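Local coordinates for putative exported protein (Aeromonas hydrophila subsp. hydrophila, PDB 4PJ2), which probably acts as a periplasmic inhibitor of i-type lysozymes and carries a bound magnesium ion, at residues A[67-70]-A[75-78]; A[30-35]-A[93-98]. All blocks are in the same frame, centred on the assembly; numbering follows the deposited sequence.

Contact 1 (67-70 with 75-78) closes the magnesium-binding loop at the edge of one four-stranded sheet, whereas contact 2 (30-35 with 93-98) joins that sheet to the second one through the buried interior. They lie about 12 Å apart, centre to centre. The link between them is the pairing of neighbouring strands 76-82 and 90-98: L77 O is 2.7 Å from F95 N, a probable hydrogen bond. E76, a magnesium ligand on one strand, also packs its CB against the backbone O of F95. F95 itself takes no part in the metal site: its side chain is about 10 Å from the magnesium and about 6 Å from the side chain of E76, nearest atoms in both cases.

Contact 1: A[67-70]-A[75-78]; sequences LDLN and PELI. With MG (magnesium ion), chain G.
E76 reaches across the turn over the backbone of L67 and the side chain of L69, its chain bent at chi2 (62°) to bring the carboxylate back to the magnesium ion. Both oxygens bind the metal; E76 OE1 lies 2.5 Å from the magnesium, and E76 OE2 is equally close. The backbone N-H of L69 also bonds to this carboxylate: L69 N to E76 OE1 is 2.7 Å, nearly straight (161°) and close to the line of the C-O bond. A second, weak bond to E76 OE1 comes from N70 N. The two metal bonds, helped by these N-H groups, hold the carboxylate in its orientation.

The loop that follows strand 60-67 supplies D68 OD1 at 2.4 Å from the magnesium and N70 OD1 at 2.3 Å. The D68 and E76 carboxylate planes are 66° apart, and D68 OD1 and E76 OE1, 3.4 Å from each other, share the metal rather than a hydrogen bond. D72 OD1 and the backbone O of Q74 complete the site. Every second residue from D68 to E76 is thus a ligand, in a short loop between antiparallel strands 60-67 and 76-82. The other D68 oxygen, OD2, is tied to K73 N inside the loop.

At the base of the loop, L67 and E76 form an antiparallel hydrogen-bonded pair: L67 N to E76 O is 3.1 Å, and E76 N to L67 O is 2.8 Å. Beyond it, L69 and I78 meet tip to tip, L69 CD1 to I78 CG1 at 3.8 Å, while I119 and L122 of helix 118-123 also pack on I78.

Contact 2: A[30-35]-A[93-98]; sequences GSYDVR and DAFTLN
Y32 and D93 meet across the core, the phenol OH of Y32 giving a hydrogen bond of 2.6 Å to D93 OD2. That oxygen is approached on its anti side, 25° out of the carboxylate plane, and sits at the edge of the Y32 ring. Y32 OH also lies 3.5 Å from F95 CZ, at the edge of the F95 ring and in its plane. F95 CG is anti to its own carbonyl carbon (chi1 -58°), which sends the ring toward strand 30-35, where V34 CG2 covers one face in a CH-pi contact, 4.1 Å from the F95 centroid. Here two antiparallel sheets pack face to face as a beta sandwich, with the strand axes 10.4 Å apart and 19° from parallel. L55 and V79 fill in around the aromatic pair.

Between these two strands the contact thins toward L97, whose CD2 is 5.1 Å from V34 CG1; L103 touches both residues there. On the solvent side of strand 30-35, D33 OD2 and R35 NH1 form a salt bridge of 2.8 Å. Buried D93 has polar partners at both oxygens, Y32 at OD2 and H108 ND1 at OD1, which would probably stabilise a negative charge inside the sandwich.

Contact 1: A[67-70]-A[75-78]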
loop_
_atom_site.group_PDB
_atom_site.type_symbol
_atom_site.label_atom_id
_atom_site.label_comp_id
_atom_site.label_asym_id
_atom_site.label_seq_id
_atom_site.Cartn_x
_atom_site.Cartn_y
_atom_site.Cartn_z
ATOM N N LEU A 67 2.799 15.907 13.535
ATOM C CA LEU A 67 1.704 16.857 13.718
ATOM C C LEU A 67 1.040 16.590 15.052
ATOM O O LEU A 67 0.905 15.441 15.451
ATOM C CB LEU A 67 0.678 16.700 12.595
ATOM C CG LEU A 67 1.119 17.127 11.192
ATOM C CD1 LEU A 67 0.096 16.711 10.148
ATOM C CD2 LEU A 67 1.331 18.626 11.129
ATOM N N ASP A 68 0.644 17.648 15.749
ATOM C CA ASP A 68 -0.050 17.500 17.019
ATOM C C ASP A 68 -1.507 17.104 16.798
ATOM O O ASP A 68 -2.313 17.913 16.335
ATOM C CB ASP A 68 0.021 18.818 17.792
ATOM C CG ASP A 68 -0.648 18.740 19.145
ATOM O OD1 ASP A 68 -0.947 17.622 19.607
ATOM O OD2 ASP A 68 -0.870 19.806 19.756
ATOM N N LEU A 69 -1.851 15.870 17.153
ATOM C CA LEU A 69 -3.192 15.337 16.932
ATOM C C LEU A 69 -4.057 15.416 18.177
ATOM O O LEU A 69 -5.280 15.456 18.071
ATOM C CB LEU A 69 -3.107 13.871 16.493
ATOM C CG LEU A 69 -2.362 13.584 15.198
ATOM C CD1 LEU A 69 -2.356 12.080 14.964
ATOM C CD2 LEU A 69 -2.967 14.339 14.016
ATOM N N ASN A 70 -3.429 15.408 19.351
ATOM C CA ASN A 70 -4.169 15.343 20.607
ATOM C C ASN A 70 -4.210 16.679 21.339
ATOM O O ASN A 70 -4.828 16.793 22.392
ATOM C CB ASN A 70 -3.604 14.252 21.527
ATOM C CG ASN A 70 -2.159 14.504 21.932
ATOM O OD1 ASN A 70 -1.551 15.509 21.556
ATOM N ND2 ASN A 70 -1.602 13.579 22.707
ATOM N N PRO A 75 4.242 17.088 18.680
ATOM C CA PRO A 75 3.774 16.300 17.534
ATOM C C PRO A 75 3.706 14.804 17.798
ATOM O O PRO A 75 4.582 14.247 18.469
ATOM C CB PRO A 75 4.824 16.592 16.462
ATOM C CG PRO A 75 6.065 16.883 17.233
ATOM C CD PRO A 75 5.599 17.614 18.467
ATOM N N GLU A 76 2.647 14.184 17.295
ATOM C CA GLU A 76 2.565 12.737 17.132
ATOM C C GLU A 76 3.239 12.382 15.838
ATOM O O GLU A 76 3.388 13.222 14.952
ATOM C CB GLU A 76 1.102 12.300 17.066
ATOM C CG GLU A 76 0.457 12.138 18.417
ATOM C CD GLU A 76 0.434 13.446 19.204
ATOM O OE1 GLU A 76 -0.295 14.388 18.805
ATOM O OE2 GLU A 76 1.140 13.540 20.229
ATOM N N LEU A 77 3.686 11.131 15.735
ATOM C CA LEU A 77 4.190 10.614 14.477
ATOM C C LEU A 77 3.081 9.916 13.747
ATOM O O LEU A 77 2.381 9.092 14.329
ATOM C CB LEU A 77 5.315 9.616 14.754
ATOM C CG LEU A 77 5.820 8.823 13.544
ATOM C CD1 LEU A 77 6.530 9.683 12.523
ATOM C CD2 LEU A 77 6.721 7.691 14.019
ATOM N N ILE A 78 2.938 10.241 12.471
ATOM C CA ILE A 78 1.965 9.563 11.615
ATOM C C ILE A 78 2.716 8.883 10.495
ATOM O O ILE A 78 3.480 9.511 9.780
ATOM C CB ILE A 78 0.897 10.526 11.047
ATOM C CG1 ILE A 78 0.182 11.234 12.198
ATOM C CG2 ILE A 78 -0.092 9.730 10.176
ATOM C CD1 ILE A 78 0.702 12.631 12.517
HETATM MG MG MG G . 0.483 15.930 20.570
#

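Contact 2: A[30-35]-A[93-98]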
loop_
_atom_site.group_PDB
_atom_site.type_symbol
_atom_site.label_atom_id
_atom_site.label_comp_id
_atom_site.label_asym_id
_atom_site.label_seq_id
_atom_site.Cartn_x
_atom_site.Cartn_y
_atom_site.Cartn_z
ATOM N N GLY A 30 3.635 -6.428 4.531
ATOM C CA GLY A 30 4.626 -6.861 5.501
ATOM C C GLY A 30 4.457 -6.065 6.765
ATOM O O GLY A 30 3.363 -5.988 7.319
ATOM N N SER A 31 5.545 -5.466 7.225
ATOM C CA SER A 31 5.568 -4.752 8.485
ATOM C C SER A 31 6.419 -3.510 8.348
ATOM O O SER A 31 7.174 -3.337 7.404
ATOM C CB SER A 31 6.132 -5.638 9.592
ATOM O OG SER A 31 7.520 -5.879 9.375
ATOM N N TYR A 32 6.332 -2.676 9.365
ATOM C CA TYR A 32 7.318 -1.641 9.576
ATOM C C TYR A 32 7.532 -1.514 11.068
ATOM O O TYR A 32 6.730 -1.977 11.869
ATOM C CB TYR A 32 6.882 -0.322 8.954
ATOM C CG TYR A 32 5.733 0.357 9.640
ATOM C CD1 TYR A 32 5.961 1.294 10.630
ATOM C CD2 TYR A 32 4.425 0.095 9.285
ATOM C CE1 TYR A 32 4.913 1.948 11.229
ATOM C CE2 TYR A 32 3.374 0.740 9.882
ATOM C CZ TYR A 32 3.621 1.669 10.850
ATOM O OH TYR A 32 2.599 2.341 11.468
ATOM N N ASP A 33 8.634 -0.889 11.448
ATOM C CA ASP A 33 8.872 -0.616 12.845
ATOM C C ASP A 33 9.200 0.842 13.051
ATOM O O ASP A 33 9.665 1.528 12.142
ATOM C CB ASP A 33 9.960 -1.514 13.436
ATOM C CG ASP A 33 11.309 -1.341 12.788
ATOM O OD1 ASP A 33 11.632 -2.135 11.864
ATOM O OD2 ASP A 33 12.063 -0.446 13.243
ATOM N N VAL A 34 8.887 1.283 14.257
ATOM C CA VAL A 34 9.188 2.611 14.742
ATOM C C VAL A 34 10.069 2.416 15.964
ATOM O O VAL A 34 9.722 1.672 16.856
ATOM C CB VAL A 34 7.898 3.334 15.157
ATOM C CG1 VAL A 34 8.231 4.698 15.713
ATOM C CG2 VAL A 34 6.929 3.444 13.980
ATOM N N ARG A 35 11.205 3.092 15.984
ATOM C CA ARG A 35 12.165 2.992 17.092
ATOM C C ARG A 35 12.431 4.389 17.618
ATOM O O ARG A 35 12.684 5.295 16.840
ATOM C CB ARG A 35 13.469 2.333 16.642
ATOM C CG ARG A 35 13.339 0.829 16.383
ATOM C CD ARG A 35 14.590 0.283 15.759
ATOM N NE ARG A 35 14.995 -1.071 16.121
ATOM C CZ ARG A 35 14.740 -2.186 15.453
ATOM N NH1 ARG A 35 13.914 -2.214 14.420
ATOM N NH2 ARG A 35 15.292 -3.310 15.880
ATOM N N ASP A 93 -1.006 4.916 10.768
ATOM C CA ASP A 93 -0.942 4.755 12.209
ATOM C C ASP A 93 -0.355 6.009 12.819
ATOM O O ASP A 93 0.589 6.576 12.283
ATOM C CB ASP A 93 -0.066 3.553 12.569
ATOM C CG ASP A 93 -0.593 2.283 11.979
ATOM O OD1 ASP A 93 -1.698 1.861 12.377
ATOM O OD2 ASP A 93 0.077 1.729 11.082
ATOM N N ALA A 94 -0.925 6.429 13.938
ATOM C CA ALA A 94 -0.388 7.549 14.702
ATOM C C ALA A 94 0.214 7.037 16.011
ATOM O O ALA A 94 -0.340 6.130 16.637
ATOM C CB ALA A 94 -1.474 8.588 14.985
ATOM N N PHE A 95 1.314 7.662 16.418
ATOM C CA PHE A 95 2.039 7.307 17.632
ATOM C C PHE A 95 2.298 8.532 18.485
ATOM O O PHE A 95 2.660 9.589 17.968
ATOM C CB PHE A 95 3.413 6.692 17.312
ATOM C CG PHE A 95 3.359 5.471 16.453
ATOM C CD1 PHE A 95 3.499 4.208 17.002
ATOM C CD2 PHE A 95 3.213 5.587 15.090
ATOM C CE1 PHE A 95 3.457 3.095 16.197
ATOM C CE2 PHE A 95 3.151 4.469 14.279
ATOM C CZ PHE A 95 3.280 3.228 14.835
ATOM N N THR A 96 2.134 8.369 19.786
ATOM C CA THR A 96 2.659 9.348 20.731
ATOM C C THR A 96 4.079 8.953 21.077
ATOM O O THR A 96 4.400 7.756 21.112
ATOM C CB THR A 96 1.824 9.453 22.010
ATOM O OG1 THR A 96 1.592 8.152 22.546
ATOM C CG2 THR A 96 0.503 10.109 21.714
ATOM N N LEU A 97 4.918 9.975 21.287
ATOM C CA LEU A 97 6.339 9.827 21.608
ATOM C C LEU A 97 6.872 11.064 22.361
ATOM O O LEU A 97 6.902 12.185 21.830
ATOM C CB LEU A 97 7.195 9.613 20.369
ATOM C CG LEU A 97 6.561 9.661 18.991
ATOM C CD1 LEU A 97 6.119 11.063 18.632
ATOM C CD2 LEU A 97 7.553 9.183 17.993
ATOM N N ASN A 98 7.327 10.858 23.589
ATOM C CA ASN A 98 7.882 11.949 24.380
ATOM C C ASN A 98 8.795 11.403 25.483
ATOM O O ASN A 98 8.798 10.203 25.777
ATOM C CB ASN A 98 6.758 12.818 24.962
ATOM C CG ASN A 98 5.768 12.020 25.770
ATOM O OD1 ASN A 98 6.098 11.509 26.846
ATOM N ND2 ASN A 98 4.542 11.907 25.263
#